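PDB 4LD1: centrosomal P4.1-associated protein from Danio rerio, which probably binds tubulin and other proteins and is linked to centriole assembly and elongation, here represented by its C-terminal G-box domain. Local coordinates for residues R54-Y59 with Q63-T68; R91-I94 with T100-T103; Q121-P124 with K128-Q131. All coordinates share one frame; numbering follows the deposited sequence.

Contact 1: residues R54-Y59 with Q63-T68; sequences RVIYYY and QTTHIT
Y57 turns the edge of its ring to T68, CE1 lying 4.0 Å from T68 OG1, while V55 stands alongside T68 with its CB close to the same oxygen. T68 OG1 sits between its own backbone N and carbonyl carbon (chi1 66°); a water 2.7 Å from T68 OG1 also bonds Y57 OH, 3.0 Å from that water. Two residues along each strand, a second water bridges Y59 OH and H66 ND1; it also lies over one face of the Y57 ring, near its rim. Within strand 64-68, T68 CG2 lies over one face of the H66 ring, toward its rim, for the conformer given. I56, Y58, T65 and I67 make the direct contacts on the other side: I56 CG1 meets I67 CG2 at 4.1 Å. With CG anti to the backbone N (chi1 177°), the Y58 ring brings CD1 to 3.5 Å from T65 OG1, and Y58 OH lies 3.6 Å from Q63 CA. These contacts flank an antiparallel beta hairpin with six backbone hydrogen bonds, two each for V55 with T68, Y57 with H66 and Y59 with T64. At its turn end Q63 and T64 both face Y59, a G1 beta bulge. H66 NE2 is held by E74 and the R54 guanidinium by D52, while strands 46-49 and 74-77 continue the backbone bonding outward.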
loop_
_atom_site.group_PDB
_atom_site.type_symbol
_atom_site.label_atom_id
_atom_site.label_comp_id
_atom_site.label_asym_id
_atom_site.label_seq_id
_atom_site.Cartn_x
_atom_site.Cartn_y
_atom_site.Cartn_z
ATOM N N ARG A 54 -1.916 -15.559 12.622
ATOM C CA ARG A 54 -1.669 -14.141 12.425
ATOM C C ARG A 54 -1.647 -13.459 13.789
ATOM O O ARG A 54 -2.296 -13.903 14.747
ATOM C CB ARG A 54 -2.671 -13.496 11.437
ATOM C CG ARG A 54 -3.989 -13.014 11.998
ATOM C CD ARG A 54 -4.895 -12.532 10.814
ATOM N NE ARG A 54 -6.080 -11.830 11.325
ATOM C CZ ARG A 54 -7.219 -12.420 11.688
ATOM N NH1 ARG A 54 -7.376 -13.743 11.609
ATOM N NH2 ARG A 54 -8.210 -11.680 12.133
ATOM N N VAL A 55 -0.840 -12.415 13.885
ATOM C CA VAL A 55 -0.712 -11.632 15.100
ATOM C C VAL A 55 -1.044 -10.186 14.775
ATOM O O VAL A 55 -0.484 -9.604 13.830
ATOM C CB VAL A 55 0.699 -11.687 15.702
ATOM C CG1 VAL A 55 0.728 -10.905 17.032
ATOM C CG2 VAL A 55 1.136 -13.127 15.947
ATOM N N ILE A 56 -1.962 -9.631 15.556
ATOM C CA ILE A 56 -2.391 -8.258 15.409
ATOM C C ILE A 56 -1.824 -7.446 16.587
ATOM O O ILE A 56 -2.010 -7.794 17.766
ATOM C CB ILE A 56 -3.929 -8.154 15.378
ATOM C CG1 ILE A 56 -4.531 -9.070 14.302
ATOM C CG2 ILE A 56 -4.375 -6.730 15.161
ATOM C CD1 ILE A 56 -5.706 -9.869 14.779
ATOM N N TYR A 57 -1.133 -6.366 16.239
ATOM C CA TYR A 57 -0.589 -5.441 17.203
ATOM C C TYR A 57 -1.221 -4.079 16.999
ATOM O O TYR A 57 -1.149 -3.514 15.914
ATOM C CB TYR A 57 0.925 -5.291 17.060
ATOM C CG TYR A 57 1.740 -6.561 17.076
ATOM C CD1 TYR A 57 1.886 -7.338 15.940
ATOM C CD2 TYR A 57 2.415 -6.948 18.213
ATOM C CE1 TYR A 57 2.665 -8.489 15.952
ATOM C CE2 TYR A 57 3.186 -8.086 18.240
ATOM C CZ TYR A 57 3.306 -8.852 17.105
ATOM O OH TYR A 57 4.085 -9.990 17.155
ATOM N N TYR A 58 -1.821 -3.534 18.049
ATOM C CA TYR A 58 -2.253 -2.150 18.049
ATOM C C TYR A 58 -1.372 -1.335 18.981
ATOM O O TYR A 58 -1.155 -1.712 20.125
ATOM C CB TYR A 58 -3.702 -2.035 18.505
ATOM C CG TYR A 58 -4.194 -0.603 18.587
ATOM C CD1 TYR A 58 -4.432 0.128 17.439
ATOM C CD2 TYR A 58 -4.446 0.001 19.808
ATOM C CE1 TYR A 58 -4.891 1.415 17.498
ATOM C CE2 TYR A 58 -4.914 1.303 19.888
ATOM C CZ TYR A 58 -5.147 1.999 18.722
ATOM O OH TYR A 58 -5.600 3.299 18.739
ATOM N N TYR A 59 -0.884 -0.216 18.472
ATOM C CA TYR A 59 -0.036 0.701 19.224
ATOM C C TYR A 59 -0.831 1.973 19.499
ATOM O O TYR A 59 -1.148 2.728 18.573
ATOM C CB TYR A 59 1.238 0.982 18.427
ATOM C CG TYR A 59 2.065 -0.267 18.218
ATOM C CD1 TYR A 59 2.833 -0.795 19.248
ATOM C CD2 TYR A 59 2.057 -0.935 17.001
ATOM C CE1 TYR A 59 3.579 -1.945 19.066
ATOM C CE2 TYR A 59 2.802 -2.084 16.812
ATOM C CZ TYR A 59 3.561 -2.584 17.845
ATOM O OH TYR A 59 4.305 -3.732 17.649
ATOM N N GLN A 63 -1.636 5.086 17.337
ATOM C CA GLN A 63 -2.947 4.695 16.827
ATOM C C GLN A 63 -2.798 3.869 15.547
ATOM O O GLN A 63 -3.587 3.993 14.608
ATOM C CB GLN A 63 -3.831 5.924 16.598
ATOM C CG GLN A 63 -4.074 6.737 17.861
ATOM C CD GLN A 63 -4.916 7.976 17.623
ATOM O OE1 GLN A 63 -5.760 8.007 16.733
ATOM N NE2 GLN A 63 -4.693 9.003 18.427
ATOM N N THR A 64 -1.796 2.994 15.544
ATOM C CA THR A 64 -1.450 2.204 14.364
ATOM C C THR A 64 -1.641 0.712 14.618
ATOM O O THR A 64 -1.323 0.211 15.696
ATOM C CB THR A 64 0.011 2.463 13.963
ATOM O OG1 THR A 64 0.197 3.863 13.715
ATOM C CG2 THR A 64 0.402 1.657 12.722
ATOM N N THR A 65 -2.166 0.001 13.627
ATOM C CA THR A 65 -2.341 -1.439 13.713
ATOM C C THR A 65 -1.371 -2.109 12.732
ATOM O O THR A 65 -1.232 -1.678 11.579
ATOM C CB THR A 65 -3.768 -1.833 13.355
ATOM O OG1 THR A 65 -4.676 -1.126 14.197
ATOM C CG2 THR A 65 -3.978 -3.323 13.471
ATOM N N HIS A 66 -0.737 -3.183 13.174
ATOM C CA HIS A 66 0.207 -3.954 12.393
ATOM C C HIS A 66 -0.230 -5.409 12.499
ATOM O O HIS A 66 -0.342 -5.957 13.613
ATOM C CB HIS A 66 1.616 -3.747 12.953
ATOM C CG HIS A 66 2.711 -4.407 12.169
ATOM N ND1 HIS A 66 3.898 -4.804 12.754
ATOM C CD2 HIS A 66 2.820 -4.721 10.858
ATOM C CE1 HIS A 66 4.684 -5.337 11.837
ATOM N NE2 HIS A 66 4.055 -5.298 10.677
ATOM N N ILE A 67 -0.500 -6.020 11.346
ATOM C CA ILE A 67 -0.898 -7.413 11.278
ATOM C C ILE A 67 0.202 -8.177 10.580
ATOM O O ILE A 67 0.572 -7.851 9.436
ATOM C CB ILE A 67 -2.198 -7.645 10.509
ATOM C CG1 ILE A 67 -3.292 -6.688 10.979
ATOM C CG2 ILE A 67 -2.630 -9.097 10.676
ATOM C CD1 ILE A 67 -4.556 -6.791 10.186
ATOM N N THR A 68 0.722 -9.199 11.239
ATOM C CA THR A 68 1.736 -10.056 10.648
ATOM C C THR A 68 1.146 -11.427 10.371
ATOM O O THR A 68 0.422 -11.981 11.212
ATOM C CB THR A 68 2.971 -10.198 11.577
ATOM O OG1 THR A 68 2.606 -10.889 12.777
ATOM C CG2 THR A 68 3.540 -8.838 11.925
HETATM O O HOH W 1 4.493 -11.492 14.554
HETATM O O HOH W 2 4.696 -4.952 15.215
#

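Contact 2: residues R91-I94 with T100-T103; sequences RKEI and TVKT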
loop_
_atom_site.group_PDB
_atom_site.type_symbol
_atom_site.label_atom_id
_atom_site.label_comp_id
_atom_site.label_asym_id
_atom_site.label_seq_id
_atom_site.Cartn_x
_atom_site.Cartn_y
_atom_site.Cartn_z
ATOM N N ARG A 91 7.541 -6.128 -2.324
ATOM C CA ARG A 91 6.522 -5.217 -2.822
ATOM C C ARG A 91 5.803 -4.520 -1.682
ATOM O O ARG A 91 5.537 -5.128 -0.649
ATOM C CB ARG A 91 5.498 -5.981 -3.655
ATOM C CG ARG A 91 4.481 -5.084 -4.340
ATOM C CD ARG A 91 3.969 -5.682 -5.641
ATOM N NE ARG A 91 2.839 -6.583 -5.436
ATOM C CZ ARG A 91 2.944 -7.884 -5.187
ATOM N NH1 ARG A 91 1.846 -8.609 -5.019
ATOM N NH2 ARG A 91 4.136 -8.465 -5.102
ATOM N N LYS A 92 5.494 -3.248 -1.874
ATOM C CA LYS A 92 4.671 -2.482 -0.936
ATOM C C LYS A 92 3.493 -1.870 -1.666
ATOM O O LYS A 92 3.675 -1.277 -2.741
ATOM C CB LYS A 92 5.459 -1.351 -0.281
ATOM C CG LYS A 92 6.365 -1.753 0.875
ATOM C CD LYS A 92 6.913 -0.537 1.661
ATOM C CE LYS A 92 5.878 0.590 1.840
ATOM N NZ LYS A 92 6.271 1.631 2.846
ATOM N N GLU A 93 2.293 -1.983 -1.143
ATOM C CA GLU A 93 1.137 -1.361 -1.755
ATOM C C GLU A 93 0.480 -0.455 -0.772
ATOM O O GLU A 93 0.009 -0.915 0.292
ATOM C CB GLU A 93 0.138 -2.399 -2.202
ATOM C CG GLU A 93 -1.031 -1.822 -2.957
ATOM C CD GLU A 93 -2.162 -2.802 -3.037
ATOM O OE1 GLU A 93 -2.210 -3.537 -4.050
ATOM O OE2 GLU A 93 -2.981 -2.851 -2.070
ATOM N N ILE A 94 0.466 0.821 -1.055
ATOM C CA ILE A 94 -0.101 1.835 -0.206
ATOM C C ILE A 94 -1.417 2.328 -0.747
ATOM O O ILE A 94 -1.505 2.739 -1.900
ATOM C CB ILE A 94 0.831 3.039 -0.103
ATOM C CG1 ILE A 94 2.227 2.603 0.358
ATOM C CG2 ILE A 94 0.253 4.096 0.813
ATOM C CD1 ILE A 94 3.275 3.682 0.204
ATOM N N THR A 100 -6.019 6.854 -3.723
ATOM C CA THR A 100 -4.955 6.542 -4.664
ATOM C C THR A 100 -4.263 5.277 -4.169
ATOM O O THR A 100 -4.017 5.139 -2.974
ATOM C CB THR A 100 -3.930 7.678 -4.764
ATOM O OG1 THR A 100 -4.563 8.846 -5.301
ATOM C CG2 THR A 100 -2.744 7.280 -5.683
ATOM N N VAL A 101 -3.957 4.352 -5.071
ATOM C CA VAL A 101 -3.198 3.158 -4.725
ATOM C C VAL A 101 -1.841 3.217 -5.403
ATOM O O VAL A 101 -1.756 3.351 -6.638
ATOM C CB VAL A 101 -3.926 1.877 -5.146
ATOM C CG1 VAL A 101 -3.125 0.650 -4.729
ATOM C CG2 VAL A 101 -5.320 1.827 -4.522
ATOM N N LYS A 102 -0.777 3.148 -4.624
ATOM C CA LYS A 102 0.588 3.184 -5.099
ATOM C C LYS A 102 1.288 1.902 -4.809
ATOM O O LYS A 102 1.343 1.484 -3.647
ATOM C CB LYS A 102 1.340 4.329 -4.442
ATOM C CG LYS A 102 2.773 4.487 -4.904
ATOM C CD LYS A 102 3.349 5.725 -4.280
ATOM C CE LYS A 102 4.726 6.052 -4.767
ATOM N NZ LYS A 102 5.138 7.340 -4.141
ATOM N N THR A 103 1.821 1.249 -5.820
ATOM C CA THR A 103 2.613 0.051 -5.656
ATOM C C THR A 103 4.090 0.335 -5.868
ATOM O O THR A 103 4.467 0.892 -6.905
ATOM C CB THR A 103 2.153 -1.049 -6.614
ATOM O OG1 THR A 103 0.763 -1.301 -6.386
ATOM C CG2 THR A 103 2.935 -2.340 -6.393
HETATM O O HOH W 3 -0.086 -3.705 -5.750
#
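E93 lays its CG against V101 CG1 at 3.7 Å, and the same E93 CG lies 3.9 Å from T103 OG1. The extended chain takes the carboxylate outward, with E93 CD still 4.0 Å from V101 CG1. There a water donates to E93 OE1 at 2.7 Å and also bonds T103 OG1; it links the carboxylate to the hydroxyl, which do not bond directly. The methyl of T103 is directed the other way: with CG2 anti to the backbone N (chi1 -57° for OG1), it meets the aliphatic part of R91, R91 CD to T103 CG2 3.6 Å, in the conformer described. A bend at chi3 turns the guanidinium of R91 onward to a salt bridge with D89 and a cation-pi contact with F87. Between the strands, I94 N bonds K102 O (2.8 Å, 169°), and K102 N returns one to I94 O. E93 and T103 form the adjacent non-hydrogen-bonded pair. I94 and K102 share the other side of the hairpin. Beyond it, E93 bonds through its backbone to K85 of strand 83-86, whereas V101 and T103 bond through their backbones to V113 and E111 of strand 110-113.

Contact 3: residues Q121-P124 with K128-Q131; sequences QLNP and KVIQ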
loop_
_atom_site.group_PDB
_atom_site.type_symbol
_atom_site.label_atom_id
_atom_site.label_comp_id
_atom_site.label_asym_id
_atom_site.label_seq_id
_atom_site.Cartn_x
_atom_site.Cartn_y
_atom_site.Cartn_z
ATOM N N GLN A 121 3.328 5.764 -13.774
ATOM C CA GLN A 121 4.396 4.803 -13.602
ATOM C C GLN A 121 5.760 5.494 -13.650
ATOM O O GLN A 121 6.124 6.124 -14.662
ATOM C CB GLN A 121 4.307 3.758 -14.701
ATOM C CG GLN A 121 5.453 2.778 -14.759
ATOM C CD GLN A 121 5.468 2.029 -16.071
ATOM O OE1 GLN A 121 5.867 2.567 -17.113
ATOM N NE2 GLN A 121 5.008 0.796 -16.040
ATOM N N LEU A 122 6.519 5.349 -12.581
ATOM C CA LEU A 122 7.883 5.815 -12.513
ATOM C C LEU A 122 8.765 4.590 -12.612
ATOM O O LEU A 122 8.638 3.657 -11.809
ATOM C CB LEU A 122 8.121 6.532 -11.191
ATOM C CG LEU A 122 9.512 7.101 -10.962
ATOM C CD1 LEU A 122 9.919 8.055 -12.108
ATOM C CD2 LEU A 122 9.542 7.807 -9.611
ATOM N N ASN A 123 9.653 4.594 -13.598
ATOM C CA ASN A 123 10.522 3.453 -13.818
ATOM C C ASN A 123 11.893 3.585 -13.144
ATOM O O ASN A 123 12.345 4.696 -12.851
ATOM C CB ASN A 123 10.666 3.217 -15.309
ATOM C CG ASN A 123 9.349 2.833 -15.939
ATOM O OD1 ASN A 123 8.707 1.874 -15.515
ATOM N ND2 ASN A 123 8.923 3.586 -16.934
ATOM N N PRO A 124 12.555 2.450 -12.905
ATOM C CA PRO A 124 13.891 2.460 -12.297
ATOM C C PRO A 124 14.895 3.370 -13.014
ATOM O O PRO A 124 15.781 3.924 -12.349
ATOM C CB PRO A 124 14.335 1.001 -12.416
ATOM C CG PRO A 124 13.090 0.221 -12.456
ATOM C CD PRO A 124 12.083 1.077 -13.160
ATOM N N LYS A 128 9.182 7.966 -17.109
ATOM C CA LYS A 128 7.852 8.066 -16.541
ATOM C C LYS A 128 6.852 7.854 -17.655
ATOM O O LYS A 128 7.030 8.364 -18.765
ATOM C CB LYS A 128 7.681 9.446 -15.896
ATOM C CG LYS A 128 6.322 9.743 -15.276
ATOM C CD LYS A 128 6.358 11.092 -14.559
ATOM C CE LYS A 128 5.028 11.441 -13.918
ATOM N NZ LYS A 128 5.011 12.826 -13.344
ATOM N N VAL A 129 5.845 7.056 -17.382
ATOM C CA VAL A 129 4.738 6.832 -18.276
ATOM C C VAL A 129 3.455 7.179 -17.546
ATOM O O VAL A 129 3.219 6.718 -16.416
ATOM C CB VAL A 129 4.706 5.382 -18.788
ATOM C CG1 VAL A 129 3.533 5.152 -19.725
ATOM C CG2 VAL A 129 6.020 5.031 -19.476
ATOM N N ILE A 130 2.628 7.982 -18.193
ATOM C CA ILE A 130 1.331 8.342 -17.696
ATOM C C ILE A 130 0.289 7.865 -18.695
ATOM O O ILE A 130 0.424 8.091 -19.895
ATOM C CB ILE A 130 1.178 9.861 -17.524
ATOM C CG1 ILE A 130 2.261 10.414 -16.598
ATOM C CG2 ILE A 130 -0.207 10.197 -16.977
ATOM C CD1 ILE A 130 2.426 11.907 -16.696
ATOM N N GLN A 131 -0.722 7.163 -18.194
ATOM C CA GLN A 131 -1.935 6.913 -18.944
ATOM C C GLN A 131 -3.030 7.768 -18.315
ATOM O O GLN A 131 -3.466 7.539 -17.189
ATOM C CB GLN A 131 -2.308 5.436 -18.949
ATOM C CG GLN A 131 -3.518 5.109 -19.843
ATOM C CD GLN A 131 -3.814 3.630 -19.877
ATOM O OE1 GLN A 131 -3.111 2.864 -20.526
ATOM N NE2 GLN A 131 -4.819 3.214 -19.135
#
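The flat amide of Q121 offers its OE1 to V129, whose CG2 lies 3.4 Å from that oxygen and whose CB is almost as near; the two side chains run side by side and point the same way. From within its own segment, the amide of N123 reaches the same oxygen: N123 ND2 donates to Q121 OE1 at 3.2 Å. The acceptor lies close to the amide plane of N123, but the donor stands well above the carbonyl plane of Q121, 52° out of it, so the bond misses the lone pairs and is bent, 147° at the hydrogen. N123 ND2 also bonds S127 OG just before the second strand, and it passes 4.1 Å from V129 CG2. While N123 ND2 stands well off one side of the Q121 amide plane, V129 CG2 lies on the other side and closer to the plane.

The backbones pair beneath them. Q121 N bonds V129 O at 2.8 Å, and V129 N answers to Q121 O. K128 CA points its hydrogen at Q121 O (3.2 Å). K128 CG, anti to its own backbone N, lies 3.7 Å from Q121 O while the extended chain leads its amine away. A tetraethylene glycol, probably from the crystallisation liquor, sits about 4 Å from the V129 side chain. Strand 137-140 takes the outer edge of 128-131, bonding K128 to H140 and I130 to E138. The arrangement is that of an antiparallel beta hairpin closed by a short turn, as in the repeated up-and-down meander of this G-box domain.

Overall arrangement
The three contacts follow in series along the chain, each an antiparallel hairpin between consecutive strands: 55-59 with 64-68, 92-95 with 101-104, and 119-122 with 128-131. The centre of contact 2 lies about 3 Å from the centre of the chain, with contacts 1 and 3 on opposite sides of that centre. Centre to centre, contact 1 is about 19 Å from contact 2 and 33 Å from contact 3, while contacts 2 and 3 are 14 Å apart; none touches another. Because each strand bonds to its sequence neighbours, the hairpins are linked through the strands between them. The result is an elongated antiparallel meander, consistent with the architectural role in centrioles suggested for the G-box.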